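Local coordinates for probable oxidoreductase protein (Rhizobium etli, PDB 4FB5), which is probably an oxidoreductase of the GFO/IDH/MocA family and is thought to bind a nicotinamide dinucleotide in its Rossmann-fold domain, at residues M127-A141 and F367-A379. Residues are numbered along the deposited sequence; the frame is centred on the assembly and turned at random.
Sequences MAPAYADAERMLATA and FKDGLRIEKSVHA
Helix 131-141 and helix 367-379 pack antiparallel, with axes 9.6 Å apart at closest approach and N-to-C directions at 166°. By CA register, A134 pairs with L371 and L138 with F367. Loop 127-130 leads into the first helix, with A130 at the N-cap.

L371 is a knob in a hole formed by Y131, A134, E135 and L138. CG of L371 lies opposite its backbone N (chi1 175°), which sends CD1 between the Y131 ring and CB of A134. The Y131 side chain crosses L371 at about a right angle, and its OH lies 3.3 Å from CD of K375. CD2 of H378 meets CD1 of Y131 at 3.6 Å, with the two ring planes at 75°. Selenomethionine M127 places SE over the F367 ring, 5.0 Å from its centroid, in a Met-aromatic contact.

The backbone N-H of M127 gives a hydrogen bond to OE2 of E374 (2.6 Å), on the syn lone pair of the buried carboxylate.

H378 ND1 is hydrogen-bonded to Y204 OH. Strand 148-150 of the Rossmann-fold sheet borders M127 and F367. The contact packs Rossmann-domain helix 131-143, resting on helix 107-116, against the long C-terminal helix 367-385, which returns 226 residues later and rests on helix 206-221.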
HETATM    1  N   MSE A 127      21.257 -28.785   2.981  1.00 55.32           N
HETATM    2  CA  MSE A 127      22.144 -29.758   3.567  1.00 55.48           C
HETATM    3  C   MSE A 127      23.044 -30.303   2.497  1.00 54.89           C
HETATM    4  O   MSE A 127      24.256 -30.174   2.610  1.00 54.89           O
HETATM    5  CB  MSE A 127      21.369 -30.864   4.243  1.00 55.98           C
HETATM    6  CG  MSE A 127      20.707 -30.367   5.467  1.00 59.32           C
HETATM    7 SE   MSE A 127      19.466 -31.638   6.178  1.00 66.20          SE
HETATM    8  CE  MSE A 127      20.730 -32.452   7.391  1.00 66.32           C
ATOM      9  N   ALA A 128      22.455 -30.892   1.454  1.00 54.04           N
ATOM     10  CA  ALA A 128      23.228 -31.410   0.313  1.00 53.52           C
ATOM     11  C   ALA A 128      22.305 -31.482  -0.898  1.00 53.30           C
ATOM     12  O   ALA A 128      21.092 -31.486  -0.736  1.00 53.06           O
ATOM     13  CB  ALA A 128      23.809 -32.776   0.630  1.00 53.36           C
ATOM     14  N   PRO A 129      22.868 -31.496  -2.116  1.00 53.14           N
ATOM     15  CA  PRO A 129      21.979 -31.502  -3.296  1.00 53.11           C
ATOM     16  C   PRO A 129      21.393 -32.869  -3.626  1.00 53.17           C
ATOM     17  O   PRO A 129      20.504 -32.973  -4.480  1.00 54.09           O
ATOM     18  CB  PRO A 129      22.888 -31.018  -4.440  1.00 52.95           C
ATOM     19  CG  PRO A 129      24.285 -31.148  -3.917  1.00 52.71           C
ATOM     20  CD  PRO A 129      24.242 -31.068  -2.438  1.00 52.76           C
ATOM     21  N   ALA A 130      21.904 -33.895  -2.955  1.00 52.92           N
ATOM     22  CA  ALA A 130      21.479 -35.276  -3.131  1.00 52.29           C
ATOM     23  C   ALA A 130      21.046 -35.835  -1.784  1.00 52.28           C
ATOM     24  O   ALA A 130      21.776 -35.726  -0.774  1.00 52.00           O
ATOM     25  CB  ALA A 130      22.620 -36.104  -3.695  1.00 52.36           C
ATOM     26  N   TYR A 131      19.865 -36.455  -1.780  1.00 52.46           N
ATOM     27  CA  TYR A 131      19.227 -36.924  -0.551  1.00 52.60           C
ATOM     28  C   TYR A 131      20.116 -37.783   0.349  1.00 52.38           C
ATOM     29  O   TYR A 131      20.141 -37.577   1.562  1.00 52.23           O
ATOM     30  CB  TYR A 131      17.911 -37.646  -0.867  1.00 52.97           C
ATOM     31  CG  TYR A 131      17.030 -37.808   0.349  1.00 54.95           C
ATOM     32  CD1 TYR A 131      16.556 -36.693   1.034  1.00 56.78           C
ATOM     33  CD2 TYR A 131      16.683 -39.069   0.833  1.00 55.82           C
ATOM     34  CE1 TYR A 131      15.758 -36.826   2.165  1.00 57.57           C
ATOM     35  CE2 TYR A 131      15.882 -39.208   1.965  1.00 56.51           C
ATOM     36  CZ  TYR A 131      15.420 -38.081   2.625  1.00 56.69           C
ATOM     37  OH  TYR A 131      14.616 -38.184   3.751  1.00 57.67           O
ATOM     38  N   ALA A 132      20.847 -38.730  -0.239  1.00 52.46           N
ATOM     39  CA  ALA A 132      21.614 -39.701   0.559  1.00 52.84           C
ATOM     40  C   ALA A 132      22.837 -39.061   1.199  1.00 52.90           C
ATOM     41  O   ALA A 132      23.382 -39.562   2.199  1.00 52.63           O
ATOM     42  CB  ALA A 132      22.000 -40.925  -0.265  1.00 52.55           C
ATOM     43  N   ASP A 133      23.259 -37.940   0.644  1.00 52.97           N
ATOM     44  CA  ASP A 133      24.294 -37.214   1.319  1.00 54.71           C
ATOM     45  C   ASP A 133      23.719 -36.617   2.602  1.00 55.09           C
ATOM     46  O   ASP A 133      24.356 -36.643   3.655  1.00 55.43           O
ATOM     47  CB  ASP A 133      24.875 -36.140   0.414  1.00 55.20           C
ATOM     48  CG  ASP A 133      25.743 -36.711  -0.698  1.00 57.92           C
ATOM     49  OD1 ASP A 133      26.895 -37.113  -0.404  1.00 60.63           O
ATOM     50  OD2 ASP A 133      25.279 -36.740  -1.869  1.00 60.99           O
ATOM     51  N   ALA A 134      22.498 -36.099   2.498  1.00 55.35           N
ATOM     52  CA  ALA A 134      21.849 -35.414   3.588  1.00 55.56           C
ATOM     53  C   ALA A 134      21.559 -36.421   4.678  1.00 56.16           C
ATOM     54  O   ALA A 134      21.824 -36.157   5.872  1.00 56.15           O
ATOM     55  CB  ALA A 134      20.578 -34.762   3.106  1.00 55.24           C
ATOM     56  N   GLU A 135      21.047 -37.579   4.252  1.00 56.56           N
ATOM     57  CA  GLU A 135      20.847 -38.734   5.139  1.00 57.57           C
ATOM     58  C   GLU A 135      22.079 -38.951   5.993  1.00 57.26           C
ATOM     59  O   GLU A 135      21.992 -38.919   7.216  1.00 57.55           O
ATOM     60  CB  GLU A 135      20.509 -39.998   4.347  1.00 57.79           C
ATOM     61  CG  GLU A 135      19.198 -39.923   3.640  1.00 60.19           C
ATOM     62  CD  GLU A 135      18.797 -41.242   3.030  1.00 65.39           C
ATOM     63  OE1 GLU A 135      19.344 -41.593   1.961  1.00 66.79           O
ATOM     64  OE2 GLU A 135      17.911 -41.924   3.604  1.00 66.95           O
ATOM     65  N   ARG A 136      23.230 -39.092   5.336  1.00 57.62           N
ATOM     66  CA  ARG A 136      24.519 -39.235   6.013  1.00 57.79           C
ATOM     67  C   ARG A 136      24.772 -38.134   7.000  1.00 57.35           C
ATOM     68  O   ARG A 136      25.301 -38.382   8.081  1.00 57.17           O
ATOM     69  CB  ARG A 136      25.656 -39.261   4.999  1.00 58.34           C
ATOM     70  CG  ARG A 136      26.618 -40.439   5.209  1.00 60.56           C
ATOM     71  CD  ARG A 136      27.683 -40.534   4.142  1.00 62.71           C
ATOM     72  NE  ARG A 136      27.087 -40.587   2.806  1.00 64.14           N
ATOM     73  CZ  ARG A 136      27.438 -39.769   1.811  1.00 65.78           C
ATOM     74  NH1 ARG A 136      28.388 -38.844   1.995  1.00 65.50           N
ATOM     75  NH2 ARG A 136      26.838 -39.875   0.631  1.00 65.39           N
HETATM   76  N   MSE A 137      24.384 -36.912   6.654  1.00 57.30           N
HETATM   77  CA  MSE A 137      24.676 -35.812   7.560  1.00 57.85           C
HETATM   78  C   MSE A 137      23.884 -35.995   8.850  1.00 56.68           C
HETATM   79  O   MSE A 137      24.394 -35.772   9.962  1.00 55.81           O
HETATM   80  CB  MSE A 137      24.393 -34.470   6.912  1.00 58.67           C
HETATM   81  CG  MSE A 137      25.261 -34.166   5.681  1.00 63.89           C
HETATM   82 SE   MSE A 137      24.757 -32.493   4.686  1.00 76.23          SE
HETATM   83  CE  MSE A 137      25.188 -31.235   6.119  1.00 69.57           C
ATOM     84  N   LEU A 138      22.640 -36.443   8.689  1.00 55.63           N
ATOM     85  CA  LEU A 138      21.764 -36.631   9.828  1.00 54.73           C
ATOM     86  C   LEU A 138      22.229 -37.810  10.708  1.00 55.17           C
ATOM     87  O   LEU A 138      22.397 -37.676  11.938  1.00 53.52           O
ATOM     88  CB  LEU A 138      20.342 -36.834   9.346  1.00 53.65           C
ATOM     89  CG  LEU A 138      19.406 -37.110  10.515  1.00 51.87           C
ATOM     90  CD1 LEU A 138      19.356 -35.925  11.548  1.00 46.99           C
ATOM     91  CD2 LEU A 138      18.044 -37.534   9.960  1.00 48.46           C
ATOM     92  N   ALA A 139      22.439 -38.952  10.043  1.00 56.08           N
ATOM     93  CA  ALA A 139      22.971 -40.144  10.679  1.00 56.78           C
ATOM     94  C   ALA A 139      24.123 -39.699  11.546  1.00 57.39           C
ATOM     95  O   ALA A 139      24.073 -39.898  12.777  1.00 58.26           O
ATOM     96  CB  ALA A 139      23.408 -41.167   9.655  1.00 57.12           C
ATOM     97  N   THR A 140      25.113 -39.024  10.952  1.00 57.08           N
ATOM     98  CA  THR A 140      26.185 -38.505  11.778  1.00 57.07           C
ATOM     99  C   THR A 140      25.581 -37.797  12.971  1.00 58.68           C
ATOM    100  O   THR A 140      25.671 -38.314  14.076  1.00 60.07           O
ATOM    101  CB  THR A 140      27.120 -37.554  11.076  1.00 56.57           C
ATOM    102  OG1 THR A 140      27.717 -38.203   9.949  1.00 55.97           O
ATOM    103  CG2 THR A 140      28.192 -37.101  12.030  1.00 53.87           C
ATOM    104  N   ALA A 141      24.926 -36.659  12.742  1.00 59.60           N
ATOM    105  CA  ALA A 141      24.508 -35.746  13.808  1.00 60.24           C
ATOM    106  C   ALA A 141      23.790 -36.417  14.975  1.00 60.81           C
ATOM    107  O   ALA A 141      24.099 -36.155  16.128  1.00 60.00           O
ATOM    108  CB  ALA A 141      23.634 -34.632  13.219  1.00 60.59           C
ATOM    109  N   PHE A 367      18.739 -30.811  11.565  1.00 47.99           N
ATOM    110  CA  PHE A 367      18.996 -31.712  10.491  1.00 47.25           C
ATOM    111  C   PHE A 367      17.899 -32.712  10.309  1.00 46.44           C
ATOM    112  O   PHE A 367      17.677 -33.187   9.202  1.00 46.14           O
ATOM    113  CB  PHE A 367      20.328 -32.401  10.725  1.00 47.70           C
ATOM    114  CG  PHE A 367      21.518 -31.548  10.356  1.00 49.03           C
ATOM    115  CD1 PHE A 367      22.686 -32.138   9.884  1.00 48.86           C
ATOM    116  CD2 PHE A 367      21.462 -30.148  10.471  1.00 48.69           C
ATOM    117  CE1 PHE A 367      23.784 -31.357   9.550  1.00 49.94           C
ATOM    118  CE2 PHE A 367      22.547 -29.363  10.153  1.00 49.95           C
ATOM    119  CZ  PHE A 367      23.717 -29.962   9.681  1.00 50.19           C
ATOM    120  N   LYS A 368      17.206 -33.032  11.386  1.00 46.30           N
ATOM    121  CA  LYS A 368      16.153 -34.003  11.274  1.00 46.75           C
ATOM    122  C   LYS A 368      15.003 -33.396  10.483  1.00 45.95           C
ATOM    123  O   LYS A 368      14.491 -34.010   9.561  1.00 46.29           O
ATOM    124  CB  LYS A 368      15.678 -34.474  12.654  1.00 47.87           C
ATOM    125  CG  LYS A 368      14.650 -35.645  12.567  1.00 50.75           C
ATOM    126  CD  LYS A 368      14.011 -35.937  13.920  1.00 55.89           C
ATOM    127  CE  LYS A 368      13.061 -37.129  13.792  1.00 58.30           C
ATOM    128  NZ  LYS A 368      12.201 -37.271  15.019  1.00 59.93           N
ATOM    129  N   ASP A 369      14.618 -32.169  10.832  1.00 45.39           N
ATOM    130  CA  ASP A 369      13.545 -31.483  10.140  1.00 44.26           C
ATOM    131  C   ASP A 369      13.949 -30.928   8.764  1.00 43.49           C
ATOM    132  O   ASP A 369      13.130 -30.925   7.824  1.00 42.42           O
ATOM    133  CB  ASP A 369      12.974 -30.423  11.040  1.00 44.70           C
ATOM    134  CG  ASP A 369      12.073 -31.011  12.125  1.00 45.87           C
ATOM    135  OD1 ASP A 369      11.210 -31.855  11.774  1.00 42.73           O
ATOM    136  OD2 ASP A 369      12.226 -30.608  13.312  1.00 47.88           O
ATOM    137  N   GLY A 370      15.216 -30.520   8.638  1.00 42.33           N
ATOM    138  CA  GLY A 370      15.730 -30.066   7.355  1.00 41.60           C
ATOM    139  C   GLY A 370      15.750 -31.175   6.326  1.00 41.39           C
ATOM    140  O   GLY A 370      15.408 -30.970   5.132  1.00 40.91           O
ATOM    141  N   LEU A 371      16.156 -32.366   6.773  1.00 40.65           N
ATOM    142  CA  LEU A 371      16.211 -33.501   5.858  1.00 40.24           C
ATOM    143  C   LEU A 371      14.817 -33.811   5.398  1.00 38.82           C
ATOM    144  O   LEU A 371      14.540 -34.135   4.225  1.00 37.77           O
ATOM    145  CB  LEU A 371      16.788 -34.758   6.534  1.00 41.03           C
ATOM    146  CG  LEU A 371      16.704 -35.953   5.550  1.00 43.22           C
ATOM    147  CD1 LEU A 371      17.832 -35.979   4.503  1.00 43.50           C
ATOM    148  CD2 LEU A 371      16.573 -37.285   6.251  1.00 43.66           C
ATOM    149  N   ARG A 372      13.917 -33.737   6.358  1.00 38.00           N
ATOM    150  CA  ARG A 372      12.533 -33.997   6.004  1.00 37.57           C
ATOM    151  C   ARG A 372      12.051 -32.943   4.963  1.00 36.31           C
ATOM    152  O   ARG A 372      11.391 -33.304   3.994  1.00 35.98           O
ATOM    153  CB  ARG A 372      11.645 -34.190   7.272  1.00 37.08           C
ATOM    154  CG  ARG A 372      10.155 -34.447   7.005  1.00 37.20           C
ATOM    155  CD  ARG A 372       9.882 -35.552   6.067  1.00 37.68           C
ATOM    156  NE  ARG A 372       8.445 -35.743   5.879  1.00 43.74           N
ATOM    157  CZ  ARG A 372       7.716 -35.229   4.876  1.00 46.97           C
ATOM    158  NH1 ARG A 372       8.261 -34.449   3.929  1.00 48.30           N
ATOM    159  NH2 ARG A 372       6.422 -35.510   4.808  1.00 44.69           N
ATOM    160  N   ILE A 373      12.430 -31.679   5.167  1.00 36.18           N
ATOM    161  CA  ILE A 373      12.143 -30.606   4.214  1.00 37.07           C
ATOM    162  C   ILE A 373      12.751 -30.891   2.831  1.00 38.42           C
ATOM    163  O   ILE A 373      12.048 -30.795   1.779  1.00 38.18           O
ATOM    164  CB  ILE A 373      12.583 -29.230   4.738  1.00 36.75           C
ATOM    165  CG1 ILE A 373      11.466 -28.643   5.617  1.00 36.22           C
ATOM    166  CG2 ILE A 373      12.874 -28.290   3.579  1.00 34.34           C
ATOM    167  CD1 ILE A 373      11.927 -27.646   6.682  1.00 33.39           C
ATOM    168  N   GLU A 374      14.016 -31.307   2.825  1.00 38.46           N
ATOM    169  CA  GLU A 374      14.610 -31.649   1.566  1.00 39.77           C
ATOM    170  C   GLU A 374      13.980 -32.853   0.939  1.00 40.03           C
ATOM    171  O   GLU A 374      13.855 -32.923  -0.299  1.00 41.51           O
ATOM    172  CB  GLU A 374      16.100 -31.779   1.690  1.00 40.72           C
ATOM    173  CG  GLU A 374      16.688 -30.389   1.991  1.00 44.65           C
ATOM    174  CD  GLU A 374      18.183 -30.367   2.011  1.00 46.74           C
ATOM    175  OE1 GLU A 374      18.749 -31.073   1.151  1.00 47.39           O
ATOM    176  OE2 GLU A 374      18.768 -29.645   2.877  1.00 47.72           O
ATOM    177  N   LYS A 375      13.518 -33.787   1.749  1.00 40.16           N
ATOM    178  CA  LYS A 375      12.707 -34.864   1.176  1.00 40.33           C
ATOM    179  C   LYS A 375      11.564 -34.298   0.308  1.00 39.64           C
ATOM    180  O   LYS A 375      11.388 -34.702  -0.863  1.00 40.00           O
ATOM    181  CB  LYS A 375      12.149 -35.776   2.273  1.00 41.31           C
ATOM    182  CG  LYS A 375      11.764 -37.142   1.751  1.00 42.36           C
ATOM    183  CD  LYS A 375      11.448 -38.103   2.843  1.00 44.27           C
ATOM    184  CE  LYS A 375      10.809 -39.324   2.177  1.00 48.36           C
ATOM    185  NZ  LYS A 375       9.595 -39.776   2.939  1.00 51.56           N
ATOM    186  N   SER A 376      10.813 -33.332   0.852  1.00 38.41           N
ATOM    187  CA  SER A 376       9.737 -32.688   0.048  1.00 37.59           C
ATOM    188  C   SER A 376      10.236 -32.015  -1.240  1.00 36.37           C
ATOM    189  O   SER A 376       9.578 -32.078  -2.252  1.00 35.06           O
ATOM    190  CB  SER A 376       8.931 -31.731   0.901  1.00 37.91           C
ATOM    191  OG  SER A 376       8.912 -32.167   2.268  1.00 41.15           O
ATOM    192  N   VAL A 377      11.424 -31.410  -1.198  1.00 35.68           N
ATOM    193  CA  VAL A 377      11.994 -30.843  -2.392  1.00 35.32           C
ATOM    194  C   VAL A 377      12.185 -31.899  -3.474  1.00 36.07           C
ATOM    195  O   VAL A 377      11.735 -31.708  -4.629  1.00 35.72           O
ATOM    196  CB  VAL A 377      13.318 -30.107  -2.131  1.00 35.64           C
ATOM    197  CG1 VAL A 377      13.821 -29.488  -3.420  1.00 33.62           C
ATOM    198  CG2 VAL A 377      13.130 -29.035  -1.075  1.00 33.15           C
ATOM    199  N   HIS A 378      12.823 -33.024  -3.106  1.00 36.57           N
ATOM    200  CA  HIS A 378      13.164 -34.070  -4.109  1.00 35.56           C
ATOM    201  C   HIS A 378      11.881 -34.599  -4.738  1.00 35.29           C
ATOM    202  O   HIS A 378      11.789 -34.818  -5.967  1.00 34.55           O
ATOM    203  CB  HIS A 378      14.054 -35.158  -3.508  1.00 35.15           C
ATOM    204  CG  HIS A 378      15.426 -34.678  -3.097  1.00 35.92           C
ATOM    205  ND1 HIS A 378      16.388 -34.290  -4.010  1.00 35.18           N
ATOM    206  CD2 HIS A 378      16.006 -34.553  -1.871  1.00 36.47           C
ATOM    207  CE1 HIS A 378      17.485 -33.912  -3.364  1.00 36.81           C
ATOM    208  NE2 HIS A 378      17.280 -34.058  -2.061  1.00 36.67           N
ATOM    209  N   ALA A 379      10.865 -34.723  -3.889  1.00 36.09           N
ATOM    210  CA  ALA A 379       9.510 -35.117  -4.320  1.00 37.26           C
ATOM    211  C   ALA A 379       8.909 -34.175  -5.330  1.00 38.21           C
ATOM    212  O   ALA A 379       8.316 -34.600  -6.324  1.00 38.80           O
ATOM    213  CB  ALA A 379       8.619 -35.197  -3.135  1.00 37.62           C
TER